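Local coordinates for YARHG domain-containing protein (Legionella pneumophila subsp. pneumophila, PDB 4G2A) that is of unknown function but may bind a nutrient, and carries DUF4424 and YARHG domains, at residues 4-9 with 89-94; 19-24 with 50-55; 55-60 with 132-137; 69-74 with 83-88. All blocks are in the same frame, centred on the assembly; numbering follows the deposited sequence.

Two pairs of contacts in the same chain illustrate how chemistry follows position. Contacts 2 and 3 share Thr-55 and lie about 9 Å apart between centres, at the far end of a set of strands. Contacts 1 and 4 are about 7 Å apart between centres: contact 1 sets strand 4-6 and the residues after it against 89-94, in the loop before strand 95-99, and contact 4 joins the loops flanking strand 76-77. Contact 2 is regular antiparallel pairing with a greasy side of buried residues, whereas contact 3, just beyond the strand ends, is an exposed meeting of turns with a single hydrogen bond. Contact 1 is partly buried and relies on a water, a CH...O approach and apolar packing. Contact 4, at the surface, uses two direct hydrogen bonds centred on one asparagine.

Contact 1: residues 4-9 with 89-94; sequences TAVGGE and QALVYD. With SO4 (sulfate ion), chain K.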
loop_
_atom_site.group_PDB
_atom_site.type_symbol
_atom_site.label_atom_id
_atom_site.label_comp_id
_atom_site.label_asym_id
_atom_site.label_seq_id
_atom_site.Cartn_x
_atom_site.Cartn_y
_atom_site.Cartn_z
ATOM N N THR A 4 -8.699 -4.116 10.459
ATOM C CA THR A 4 -8.106 -3.904 9.153
ATOM C C THR A 4 -8.971 -4.435 8.023
ATOM O O THR A 4 -9.441 -5.577 8.087
ATOM C CB THR A 4 -6.723 -4.620 9.131
ATOM O OG1 THR A 4 -5.955 -4.162 10.241
ATOM C CG2 THR A 4 -5.935 -4.419 7.814
ATOM N N ALA A 5 -9.135 -3.624 6.967
ATOM C CA ALA A 5 -9.742 -4.098 5.736
ATOM C C ALA A 5 -8.571 -4.478 4.832
ATOM O O ALA A 5 -7.829 -3.609 4.358
ATOM C CB ALA A 5 -10.637 -3.045 5.121
ATOM N N VAL A 6 -8.333 -5.793 4.722
ATOM C CA VAL A 6 -7.253 -6.447 3.985
ATOM C C VAL A 6 -7.531 -6.352 2.474
ATOM O O VAL A 6 -8.614 -6.746 1.998
ATOM C CB VAL A 6 -7.084 -7.915 4.493
ATOM C CG1 VAL A 6 -6.042 -8.683 3.684
ATOM C CG2 VAL A 6 -6.702 -7.933 5.970
ATOM N N GLY A 7 -6.544 -5.806 1.748
ATOM C CA GLY A 7 -6.634 -5.589 0.310
ATOM C C GLY A 7 -5.764 -6.459 -0.582
ATOM O O GLY A 7 -5.969 -6.490 -1.796
ATOM N N GLY A 8 -4.808 -7.167 0.004
ATOM C CA GLY A 8 -3.868 -8.003 -0.742
ATOM C C GLY A 8 -2.510 -7.346 -0.833
ATOM O O GLY A 8 -2.348 -6.180 -0.460
ATOM N N GLU A 9 -1.513 -8.098 -1.292
ATOM C CA GLU A 9 -0.146 -7.587 -1.396
ATOM C C GLU A 9 0.668 -8.360 -2.438
ATOM O O GLU A 9 0.280 -9.457 -2.863
ATOM C CB GLU A 9 0.573 -7.620 -0.023
ATOM C CG GLU A 9 0.705 -8.988 0.660
ATOM C CD GLU A 9 1.818 -9.084 1.698
ATOM O OE1 GLU A 9 2.785 -8.286 1.633
ATOM O OE2 GLU A 9 1.760 -10.002 2.543
ATOM N N GLN A 89 -11.201 -16.736 -2.841
ATOM C CA GLN A 89 -10.613 -15.976 -3.942
ATOM C C GLN A 89 -9.355 -15.224 -3.530
ATOM O O GLN A 89 -9.244 -14.745 -2.381
ATOM C CB GLN A 89 -11.620 -14.990 -4.518
ATOM C CG GLN A 89 -12.337 -15.569 -5.713
ATOM C CD GLN A 89 -13.696 -14.998 -5.752
ATOM O OE1 GLN A 89 -14.639 -15.567 -5.201
ATOM N NE2 GLN A 89 -13.803 -13.816 -6.322
ATOM N N ALA A 90 -8.420 -15.111 -4.500
ATOM C CA ALA A 90 -7.152 -14.407 -4.348
ATOM C C ALA A 90 -7.390 -12.922 -4.132
ATOM O O ALA A 90 -8.335 -12.353 -4.695
ATOM C CB ALA A 90 -6.303 -14.610 -5.588
ATOM N N LEU A 91 -6.524 -12.287 -3.337
ATOM C CA LEU A 91 -6.622 -10.844 -3.116
ATOM C C LEU A 91 -5.639 -10.146 -4.086
ATOM O O LEU A 91 -5.080 -9.090 -3.797
ATOM C CB LEU A 91 -6.386 -10.489 -1.627
ATOM C CG LEU A 91 -7.422 -11.061 -0.604
ATOM C CD1 LEU A 91 -7.067 -10.648 0.799
ATOM C CD2 LEU A 91 -8.814 -10.593 -0.895
ATOM N N VAL A 92 -5.491 -10.765 -5.266
ATOM C CA VAL A 92 -4.676 -10.420 -6.427
ATOM C C VAL A 92 -5.624 -10.497 -7.628
ATOM O O VAL A 92 -6.431 -11.412 -7.722
ATOM C CB VAL A 92 -3.421 -11.366 -6.544
ATOM C CG1 VAL A 92 -2.801 -11.336 -7.937
ATOM C CG2 VAL A 92 -2.379 -11.010 -5.502
ATOM N N TYR A 93 -5.562 -9.505 -8.515
ATOM C CA TYR A 93 -6.476 -9.424 -9.637
ATOM C C TYR A 93 -5.732 -9.343 -10.931
ATOM O O TYR A 93 -4.783 -8.567 -11.046
ATOM C CB TYR A 93 -7.397 -8.186 -9.468
ATOM C CG TYR A 93 -8.122 -8.203 -8.150
ATOM C CD1 TYR A 93 -9.245 -9.002 -7.961
ATOM C CD2 TYR A 93 -7.630 -7.502 -7.054
ATOM C CE1 TYR A 93 -9.883 -9.075 -6.727
ATOM C CE2 TYR A 93 -8.245 -7.592 -5.806
ATOM C CZ TYR A 93 -9.381 -8.367 -5.654
ATOM O OH TYR A 93 -10.009 -8.463 -4.442
ATOM N N ASP A 94 -6.200 -10.115 -11.920
ATOM C CA ASP A 94 -5.717 -10.138 -13.306
ATOM C C ASP A 94 -4.211 -10.349 -13.354
ATOM O O ASP A 94 -3.479 -9.590 -13.992
ATOM C CB ASP A 94 -6.137 -8.854 -14.069
ATOM C CG ASP A 94 -7.629 -8.558 -13.976
ATOM O OD1 ASP A 94 -8.439 -9.425 -14.393
ATOM O OD2 ASP A 94 -7.989 -7.476 -13.459
HETATM S S SO4 K . -8.669 -7.992 12.119
HETATM O O1 SO4 K . -9.313 -7.380 10.952
HETATM O O2 SO4 K . -9.578 -7.951 13.274
HETATM O O3 SO4 K . -8.353 -9.393 11.805
HETATM O O4 SO4 K . -7.433 -7.261 12.428
HETATM O O HOH W 1 -8.729 -7.028 -2.539
#
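A single water joins Gly-7 to Tyr-93 and supplies the polar link between residues 4-9 and 89-94, which share no direct hydrogen bond. It donates to Gly-7 O at 2.9 Å and accepts from Tyr-93 OH at 2.7 Å, sitting at the edge of the phenol ring and in its plane. Leu-91 O also lies 3.4 Å from Gly-7 O, but two acceptors cannot bond to each other. Leu-91 O is met instead by the CA-H of Gly-8: the distance from Gly-8 CA to Leu-91 O is 3.5 Å and the angle at hydrogen is 169°, so the C-H points almost straight at the carbonyl. Gly-8, with no side chain, lets the two backbones pass this closely.

Leu-91 adds the apolar half of the contact. Its CB rests against Gly-8 CA at 3.6 Å, while its CD1 branch meets Val-6 CG1 at 3.6 Å, the two side chains crossing at about a right angle. In Val-6 the branch that touches is the one turned opposite the backbone N (chi1 176°). Farther along, Val-92 CG2 lies 4.1 Å from Glu-9 O, and the same side chain packs on Phe-66 and Phe-68 of strand 60-68. At the other end Thr-4 N makes a weak bond to a sulfate, probably from the crystallisation liquor. Gly-7 N is bonded to Thr-148 OG1, which ties the chain after strand 4-6 to strand 136-150. The whole is a loop crossing packed beside strand 4-6 in the DUF4424 region, joined by a CA-H...O contact and a bridging water.

Contact 2: residues 19-24 with 50-55; sequences PHIKMV and FTFKNT
With CG anti to the backbone N (chi1 -157°) and a bend at chi3, Met-23, a selenomethionine, lies alongside Phe-52, whose own CG is anti to its carbonyl carbon (chi1 -67°). They are neighbours on adjacent strands of a beta hairpin, strands 21-33 and 43-54, a non-hydrogen-bonded antiparallel pair. Met-23 CE reaches Phe-52 CE1 at 3.6 Å, and SE stands 5.4 Å from the ring centroid in an oblique Met-aromatic contact. On the same face Ile-21 crosses Phe-52 at about a right angle, Ile-21 CG2 to Phe-52 CB 3.7 Å, while Ile-21 CD1 reaches Asn-54. Trp-167 covers both Met-23 and Phe-52.

Between the backbones Lys-22 and Lys-53 form the hydrogen-bonded pair: Lys-53 N bonds to Lys-22 O at 2.7 Å, and Lys-22 N returns a bond to Lys-53 O at 2.9 Å. The ladder continues from Val-24 N to Thr-51 O at one side and from Thr-55 N to His-20 O at the other. Thr-55 OG1 is bonded to Gln-168 OE1 and to His-20 O.

The opposite face carries both lysine side chains, and Lys-22 runs its extended chain across Thr-55 CG2. Lys-22 NZ and Lys-53 NZ, like charges, are 5.2 Å apart. One water accepts from Lys-22 NZ at 3.0 Å and from Lys-53 NZ at 2.9 Å.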
loop_
_atom_site.group_PDB
_atom_site.type_symbol
_atom_site.label_atom_id
_atom_site.label_comp_id
_atom_site.label_asym_id
_atom_site.label_seq_id
_atom_site.Cartn_x
_atom_site.Cartn_y
_atom_site.Cartn_z
ATOM N N PRO A 19 16.768 -24.647 -6.100
ATOM C CA PRO A 19 17.581 -24.685 -7.319
ATOM C C PRO A 19 18.846 -23.837 -7.236
ATOM O O PRO A 19 18.997 -22.992 -6.347
ATOM C CB PRO A 19 16.621 -24.120 -8.367
ATOM C CG PRO A 19 15.852 -23.095 -7.627
ATOM C CD PRO A 19 15.738 -23.591 -6.194
ATOM N N HIS A 20 19.735 -24.040 -8.205
ATOM C CA HIS A 20 20.951 -23.257 -8.312
ATOM C C HIS A 20 20.672 -22.102 -9.289
ATOM O O HIS A 20 21.330 -21.955 -10.316
ATOM C CB HIS A 20 22.122 -24.157 -8.715
ATOM C CG HIS A 20 22.531 -25.090 -7.617
ATOM N ND1 HIS A 20 23.705 -24.901 -6.911
ATOM C CD2 HIS A 20 21.873 -26.150 -7.093
ATOM C CE1 HIS A 20 23.737 -25.863 -6.006
ATOM N NE2 HIS A 20 22.649 -26.631 -6.068
ATOM N N ILE A 21 19.631 -21.309 -8.954
ATOM C CA ILE A 21 19.158 -20.141 -9.689
ATOM C C ILE A 21 19.246 -18.942 -8.749
ATOM O O ILE A 21 18.651 -18.975 -7.668
ATOM C CB ILE A 21 17.698 -20.328 -10.239
ATOM C CG1 ILE A 21 17.482 -21.644 -11.059
ATOM C CG2 ILE A 21 17.186 -19.057 -10.959
ATOM C CD1 ILE A 21 18.090 -21.697 -12.431
ATOM N N LYS A 22 19.977 -17.882 -9.157
ATOM C CA LYS A 22 20.105 -16.684 -8.323
ATOM C C LYS A 22 19.298 -15.542 -8.910
ATOM O O LYS A 22 19.176 -15.417 -10.125
ATOM C CB LYS A 22 21.577 -16.289 -8.059
ATOM C CG LYS A 22 22.421 -15.901 -9.256
ATOM C CD LYS A 22 23.863 -15.594 -8.825
ATOM C CE LYS A 22 24.703 -15.062 -9.967
ATOM N NZ LYS A 22 26.137 -14.895 -9.594
HETATM N N MSE A 23 18.689 -14.746 -8.028
HETATM C CA MSE A 23 17.905 -13.570 -8.394
HETATM C C MSE A 23 18.885 -12.423 -8.438
HETATM O O MSE A 23 19.501 -12.137 -7.421
HETATM C CB MSE A 23 16.776 -13.366 -7.385
HETATM C CG MSE A 23 15.632 -12.576 -7.950
HETATM SE SE MSE A 23 14.409 -12.105 -6.532
HETATM C CE MSE A 23 13.128 -13.483 -6.728
ATOM N N VAL A 24 19.151 -11.854 -9.618
ATOM C CA VAL A 24 20.211 -10.863 -9.725
ATOM C C VAL A 24 19.699 -9.414 -9.733
ATOM O O VAL A 24 20.460 -8.516 -9.382
ATOM C CB VAL A 24 21.172 -11.144 -10.907
ATOM C CG1 VAL A 24 22.027 -12.379 -10.628
ATOM C CG2 VAL A 24 20.419 -11.306 -12.214
ATOM N N PHE A 50 11.976 -9.218 -12.922
ATOM C CA PHE A 50 12.952 -10.018 -12.190
ATOM C C PHE A 50 13.922 -10.629 -13.160
ATOM O O PHE A 50 13.526 -11.087 -14.239
ATOM C CB PHE A 50 12.281 -11.146 -11.371
ATOM C CG PHE A 50 11.029 -10.768 -10.626
ATOM C CD1 PHE A 50 11.099 -10.219 -9.348
ATOM C CD2 PHE A 50 9.779 -10.935 -11.207
ATOM C CE1 PHE A 50 9.932 -9.814 -8.674
ATOM C CE2 PHE A 50 8.620 -10.537 -10.534
ATOM C CZ PHE A 50 8.706 -9.989 -9.264
ATOM N N THR A 51 15.187 -10.665 -12.772
ATOM C CA THR A 51 16.241 -11.251 -13.589
ATOM C C THR A 51 16.804 -12.395 -12.775
ATOM O O THR A 51 17.187 -12.197 -11.623
ATOM C CB THR A 51 17.283 -10.174 -13.980
ATOM O OG1 THR A 51 16.627 -9.027 -14.516
ATOM C CG2 THR A 51 18.285 -10.663 -14.967
ATOM N N PHE A 52 16.797 -13.585 -13.342
ATOM C CA PHE A 52 17.301 -14.803 -12.704
ATOM C C PHE A 52 18.453 -15.350 -13.487
ATOM O O PHE A 52 18.406 -15.308 -14.717
ATOM C CB PHE A 52 16.204 -15.874 -12.620
ATOM C CG PHE A 52 15.051 -15.539 -11.709
ATOM C CD1 PHE A 52 15.103 -15.846 -10.356
ATOM C CD2 PHE A 52 13.898 -14.954 -12.210
ATOM C CE1 PHE A 52 14.032 -15.549 -9.521
ATOM C CE2 PHE A 52 12.825 -14.661 -11.377
ATOM C CZ PHE A 52 12.889 -14.972 -10.039
ATOM N N LYS A 53 19.471 -15.892 -12.809
ATOM C CA LYS A 53 20.587 -16.501 -13.514
ATOM C C LYS A 53 20.807 -17.973 -13.093
ATOM O O LYS A 53 20.905 -18.286 -11.902
ATOM C CB LYS A 53 21.898 -15.702 -13.353
ATOM C CG LYS A 53 22.955 -16.165 -14.364
ATOM C CD LYS A 53 24.315 -15.516 -14.196
ATOM C CE LYS A 53 25.422 -16.263 -14.930
ATOM N NZ LYS A 53 25.983 -17.385 -14.111
ATOM N N ASN A 54 20.908 -18.864 -14.102
ATOM C CA ASN A 54 21.266 -20.254 -13.908
ATOM C C ASN A 54 22.783 -20.292 -13.655
ATOM O O ASN A 54 23.551 -19.893 -14.529
ATOM C CB ASN A 54 20.874 -21.095 -15.129
ATOM C CG ASN A 54 21.251 -22.558 -15.006
ATOM O OD1 ASN A 54 21.532 -23.059 -13.922
ATOM N ND2 ASN A 54 21.217 -23.288 -16.098
ATOM N N THR A 55 23.212 -20.712 -12.454
ATOM C CA THR A 55 24.637 -20.709 -12.130
ATOM C C THR A 55 25.321 -22.027 -12.519
ATOM O O THR A 55 26.548 -22.129 -12.398
ATOM C CB THR A 55 24.868 -20.380 -10.660
ATOM O OG1 THR A 55 24.371 -21.449 -9.859
ATOM C CG2 THR A 55 24.253 -19.057 -10.261
HETATM O O HOH W 2 27.106 -17.045 -11.500
#

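Contact 3: residues 55-60 with 132-137; sequences TLNKEV and PPLATV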
loop_
_atom_site.group_PDB
_atom_site.type_symbol
_atom_site.label_atom_id
_atom_site.label_comp_id
_atom_site.label_asym_id
_atom_site.label_seq_id
_atom_site.Cartn_x
_atom_site.Cartn_y
_atom_site.Cartn_z
ATOM N N THR A 55 23.212 -20.712 -12.454
ATOM C CA THR A 55 24.637 -20.709 -12.130
ATOM C C THR A 55 25.321 -22.027 -12.519
ATOM O O THR A 55 26.548 -22.129 -12.398
ATOM C CB THR A 55 24.868 -20.380 -10.660
ATOM O OG1 THR A 55 24.371 -21.449 -9.859
ATOM C CG2 THR A 55 24.253 -19.057 -10.261
ATOM N N LEU A 56 24.538 -23.009 -13.020
ATOM C CA LEU A 56 25.026 -24.318 -13.470
ATOM C C LEU A 56 25.298 -24.326 -14.962
ATOM O O LEU A 56 24.510 -23.784 -15.730
ATOM C CB LEU A 56 24.007 -25.425 -13.146
ATOM C CG LEU A 56 23.615 -25.627 -11.697
ATOM C CD1 LEU A 56 22.588 -26.749 -11.579
ATOM C CD2 LEU A 56 24.835 -25.956 -10.822
ATOM N N ASN A 57 26.354 -25.007 -15.395
ATOM C CA ASN A 57 26.624 -25.051 -16.824
ATOM C C ASN A 57 25.852 -26.231 -17.458
ATOM O O ASN A 57 26.415 -27.065 -18.165
ATOM C CB ASN A 57 28.129 -25.069 -17.107
ATOM C CG ASN A 57 28.489 -24.997 -18.583
ATOM O OD1 ASN A 57 27.913 -24.236 -19.379
ATOM N ND2 ASN A 57 29.412 -25.856 -18.989
ATOM N N LYS A 58 24.532 -26.269 -17.213
ATOM C CA LYS A 58 23.619 -27.277 -17.753
ATOM C C LYS A 58 22.185 -26.714 -17.782
ATOM O O LYS A 58 21.879 -25.780 -17.045
ATOM C CB LYS A 58 23.694 -28.620 -16.971
ATOM C CG LYS A 58 23.186 -28.588 -15.515
ATOM C CD LYS A 58 22.759 -29.983 -15.054
ATOM C CE LYS A 58 22.597 -30.119 -13.558
ATOM N NZ LYS A 58 22.203 -31.511 -13.151
ATOM N N GLU A 59 21.328 -27.280 -18.644
ATOM C CA GLU A 59 19.930 -26.899 -18.786
ATOM C C GLU A 59 19.136 -27.332 -17.530
ATOM O O GLU A 59 19.274 -28.467 -17.062
ATOM C CB GLU A 59 19.334 -27.529 -20.054
ATOM C CG GLU A 59 18.019 -26.919 -20.491
ATOM C CD GLU A 59 16.892 -27.919 -20.618
ATOM O OE1 GLU A 59 16.201 -28.166 -19.604
ATOM O OE2 GLU A 59 16.700 -28.460 -21.731
ATOM N N VAL A 60 18.350 -26.401 -16.954
ATOM C CA VAL A 60 17.555 -26.703 -15.774
ATOM C C VAL A 60 16.126 -26.254 -16.018
ATOM O O VAL A 60 15.899 -25.195 -16.609
ATOM C CB VAL A 60 18.129 -26.127 -14.443
ATOM C CG1 VAL A 60 19.412 -26.834 -14.023
ATOM C CG2 VAL A 60 18.352 -24.635 -14.518
ATOM N N PRO A 132 18.548 -22.538 -20.196
ATOM C CA PRO A 132 19.705 -23.138 -20.887
ATOM C C PRO A 132 20.997 -23.043 -20.027
ATOM O O PRO A 132 20.997 -22.312 -19.027
ATOM C CB PRO A 132 19.839 -22.264 -22.158
ATOM C CG PRO A 132 18.517 -21.625 -22.337
ATOM C CD PRO A 132 18.025 -21.378 -20.948
ATOM N N PRO A 133 22.119 -23.719 -20.382
ATOM C CA PRO A 133 23.340 -23.608 -19.546
ATOM C C PRO A 133 23.832 -22.167 -19.338
ATOM O O PRO A 133 23.992 -21.410 -20.299
ATOM C CB PRO A 133 24.380 -24.431 -20.326
ATOM C CG PRO A 133 23.574 -25.410 -21.102
ATOM C CD PRO A 133 22.328 -24.661 -21.503
ATOM N N LEU A 134 24.040 -21.795 -18.060
ATOM C CA LEU A 134 24.522 -20.497 -17.544
ATOM C C LEU A 134 23.676 -19.265 -17.995
ATOM O O LEU A 134 24.133 -18.116 -17.883
ATOM C CB LEU A 134 26.016 -20.287 -17.896
ATOM C CG LEU A 134 27.009 -21.196 -17.151
ATOM C CD1 LEU A 134 28.412 -21.028 -17.692
ATOM C CD2 LEU A 134 26.972 -20.959 -15.618
ATOM N N ALA A 135 22.427 -19.508 -18.422
ATOM C CA ALA A 135 21.546 -18.494 -18.974
ATOM C C ALA A 135 20.741 -17.708 -17.946
ATOM O O ALA A 135 20.543 -18.141 -16.816
ATOM C CB ALA A 135 20.598 -19.131 -19.966
ATOM N N THR A 136 20.304 -16.509 -18.372
ATOM C CA THR A 136 19.479 -15.553 -17.644
ATOM C C THR A 136 18.026 -15.676 -18.164
ATOM O O THR A 136 17.799 -15.806 -19.371
ATOM C CB THR A 136 20.065 -14.124 -17.821
ATOM O OG1 THR A 136 21.365 -14.053 -17.232
ATOM C CG2 THR A 136 19.201 -13.047 -17.212
ATOM N N VAL A 137 17.063 -15.644 -17.268
ATOM C CA VAL A 137 15.652 -15.703 -17.652
ATOM C C VAL A 137 14.979 -14.479 -17.063
ATOM O O VAL A 137 15.211 -14.138 -15.902
ATOM C CB VAL A 137 14.960 -17.048 -17.258
ATOM C CG1 VAL A 137 13.441 -16.963 -17.324
ATOM C CG2 VAL A 137 15.463 -18.185 -18.144
#
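Leu-134 and Asn-57 lie at a slant to one another, and the leucine divides its two methyl groups between neighbouring parts of the 55-60 loop. Leu-134 CD1 approaches Asn-57 OD1 at 3.7 Å, while Leu-134 CD2 rests on the backbone at Thr-55 O, 3.5 Å away. The amide of Asn-57 is carried there by a first torsion of -175°, which swings CG away from the backbone N, and its OD1 also meets Pro-133 CB. The proline ring in turn lies against the main chain: Pro-133 CB is 3.6 Å from Lys-58 N, and Pro-133 CG sits beside Glu-59 N. These are plain van der Waals contacts at an exposed surface.

One hydrogen bond crosses between the segments, from Leu-134 N to Leu-56 O at 3.1 Å, with an N-H...O angle of 150° and the donor tilted from the carbonyl plane. Leu-134 N belongs to the type II beta turn from Pro-132 to Ala-135. Leu-56 O also takes a weak bond from Lys-58 N across the inverse gamma turn centred on Asn-57.

Asn-54 ND2 binds both Lys-58 O and Pro-132 O, bridging the two loops from the end of strand 43-54. The contact thus lies where the connection from strand 43-54 to strand 60-68 meets the turn between strands 123-131 and 136-150.

Contact 4: residues 69-74 with 83-88; sequences PINDGN and QQTNVG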
loop_
_atom_site.group_PDB
_atom_site.type_symbol
_atom_site.label_atom_id
_atom_site.label_comp_id
_atom_site.label_asym_id
_atom_site.label_seq_id
_atom_site.Cartn_x
_atom_site.Cartn_y
_atom_site.Cartn_z
ATOM N N PRO A 69 -2.222 -13.865 -0.627
ATOM C CA PRO A 69 -3.274 -14.042 0.399
ATOM C C PRO A 69 -4.634 -14.267 -0.270
ATOM O O PRO A 69 -4.825 -13.935 -1.439
ATOM C CB PRO A 69 -3.232 -12.715 1.181
ATOM C CG PRO A 69 -2.688 -11.702 0.216
ATOM C CD PRO A 69 -1.901 -12.433 -0.839
ATOM N N ILE A 70 -5.579 -14.845 0.457
ATOM C CA ILE A 70 -6.921 -15.098 -0.087
ATOM C C ILE A 70 -7.989 -14.539 0.832
ATOM O O ILE A 70 -7.702 -14.209 1.994
ATOM C CB ILE A 70 -7.181 -16.598 -0.337
ATOM C CG1 ILE A 70 -7.138 -17.421 0.972
ATOM C CG2 ILE A 70 -6.308 -17.163 -1.449
ATOM C CD1 ILE A 70 -8.100 -18.649 0.985
ATOM N N ASN A 71 -9.241 -14.489 0.339
ATOM C CA ASN A 71 -10.365 -14.118 1.186
ATOM C C ASN A 71 -10.757 -15.380 1.955
ATOM O O ASN A 71 -11.251 -16.337 1.366
ATOM C CB ASN A 71 -11.533 -13.530 0.371
ATOM C CG ASN A 71 -12.677 -13.014 1.208
ATOM O OD1 ASN A 71 -12.855 -13.365 2.394
ATOM N ND2 ASN A 71 -13.518 -12.203 0.585
ATOM N N ASP A 72 -10.428 -15.428 3.247
ATOM C CA ASP A 72 -10.718 -16.625 4.040
ATOM C C ASP A 72 -12.026 -16.477 4.854
ATOM O O ASP A 72 -12.366 -17.370 5.624
ATOM C CB ASP A 72 -9.529 -16.978 4.955
ATOM C CG ASP A 72 -9.102 -15.892 5.922
ATOM O OD1 ASP A 72 -9.890 -14.936 6.135
ATOM O OD2 ASP A 72 -7.970 -15.984 6.454
ATOM N N GLY A 73 -12.741 -15.375 4.637
ATOM C CA GLY A 73 -14.001 -15.057 5.289
ATOM C C GLY A 73 -13.927 -14.560 6.716
ATOM O O GLY A 73 -14.965 -14.405 7.349
ATOM N N ASN A 74 -12.720 -14.283 7.231
ATOM C CA ASN A 74 -12.497 -13.830 8.616
ATOM C C ASN A 74 -12.387 -12.326 8.750
ATOM O O ASN A 74 -12.541 -11.775 9.848
ATOM C CB ASN A 74 -11.200 -14.447 9.163
ATOM C CG ASN A 74 -11.384 -15.807 9.775
ATOM O OD1 ASN A 74 -10.810 -16.793 9.310
ATOM N ND2 ASN A 74 -12.166 -15.888 10.855
ATOM N N GLN A 83 -13.960 -4.640 -9.039
ATOM C CA GLN A 83 -13.675 -6.028 -8.667
ATOM C C GLN A 83 -14.656 -6.539 -7.634
ATOM O O GLN A 83 -15.150 -5.782 -6.808
ATOM C CB GLN A 83 -12.238 -6.219 -8.133
ATOM C CG GLN A 83 -11.125 -5.738 -9.069
ATOM C CD GLN A 83 -10.973 -6.455 -10.404
ATOM O OE1 GLN A 83 -10.579 -5.844 -11.412
ATOM N NE2 GLN A 83 -11.221 -7.764 -10.448
ATOM N N GLN A 84 -14.910 -7.839 -7.681
ATOM C CA GLN A 84 -15.760 -8.562 -6.746
ATOM C C GLN A 84 -14.902 -9.586 -6.048
ATOM O O GLN A 84 -13.868 -9.989 -6.584
ATOM C CB GLN A 84 -16.953 -9.213 -7.477
ATOM C CG GLN A 84 -17.923 -8.174 -8.054
ATOM C CD GLN A 84 -19.065 -8.743 -8.867
ATOM O OE1 GLN A 84 -18.897 -9.625 -9.722
ATOM N NE2 GLN A 84 -20.245 -8.170 -8.676
ATOM N N THR A 85 -15.293 -9.964 -4.830
ATOM C CA THR A 85 -14.578 -10.935 -3.990
ATOM C C THR A 85 -15.578 -11.855 -3.334
ATOM O O THR A 85 -16.777 -11.582 -3.358
ATOM C CB THR A 85 -13.692 -10.213 -2.926
ATOM O OG1 THR A 85 -12.768 -11.142 -2.355
ATOM C CG2 THR A 85 -14.498 -9.538 -1.807
ATOM N N ASN A 86 -15.071 -12.947 -2.761
ATOM C CA ASN A 86 -15.765 -13.950 -1.950
ATOM C C ASN A 86 -14.738 -14.908 -1.357
ATOM O O ASN A 86 -13.571 -14.872 -1.753
ATOM C CB ASN A 86 -16.843 -14.692 -2.730
ATOM C CG ASN A 86 -18.221 -14.100 -2.588
ATOM O OD1 ASN A 86 -18.905 -13.842 -3.580
ATOM N ND2 ASN A 86 -18.665 -13.883 -1.360
ATOM N N VAL A 87 -15.159 -15.721 -0.382
ATOM C CA VAL A 87 -14.315 -16.694 0.303
ATOM C C VAL A 87 -13.613 -17.613 -0.739
ATOM O O VAL A 87 -14.247 -18.100 -1.677
ATOM C CB VAL A 87 -15.115 -17.524 1.358
ATOM C CG1 VAL A 87 -14.240 -18.578 2.038
ATOM C CG2 VAL A 87 -15.759 -16.613 2.400
ATOM N N GLY A 88 -12.311 -17.796 -0.550
ATOM C CA GLY A 88 -11.489 -18.656 -1.380
ATOM C C GLY A 88 -10.813 -17.976 -2.544
ATOM O O GLY A 88 -9.961 -18.587 -3.187
#
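Ile-70 opens the contact from the first segment, its CD1 lying 4.1 Å from Gly-88 CA. Asn-71 follows and carries most of the meeting through both its backbone and its side chain. Its O accepts from Gly-88 N at 2.6 Å in a nearly straight bond (172°). The CA-H of Val-87 approaches the same oxygen, Val-87 CA to Asn-71 O being 3.3 Å. With chi1 at -175° the Asn-71 side chain extends away from its own N and runs against the backbone at Asn-86, with Asn-71 CB 3.2 Å from Asn-86 O. At its end the amide divides its work. ND2 gives a hydrogen bond to Thr-85 OG1 at 3.2 Å, the acceptor lying close to the amide plane, and the two side chains cross at about a right angle. OD1 turns back and accepts from Gly-73 N at 3.0 Å, in the carbonyl plane, making an Asx turn. Asp-72 builds a second Asx turn, its OD1 taking Asn-74 N on the anti side, 32° out of the carboxylate plane. Gly-73, with positive phi, brings its CA to 3.7 Å from Val-87 CG2.

Beyond the segments, the main chain of Asn-71 also pairs with Gln-89, and Gly-88 O is bonded to Arg-108. Bonded through both ND2 and OD1, the Asn-71 amide is probably fixed in rotation: this side chain shapes the Asx turn at 71-73 and, with its backbone O, holds the 83-88 loop.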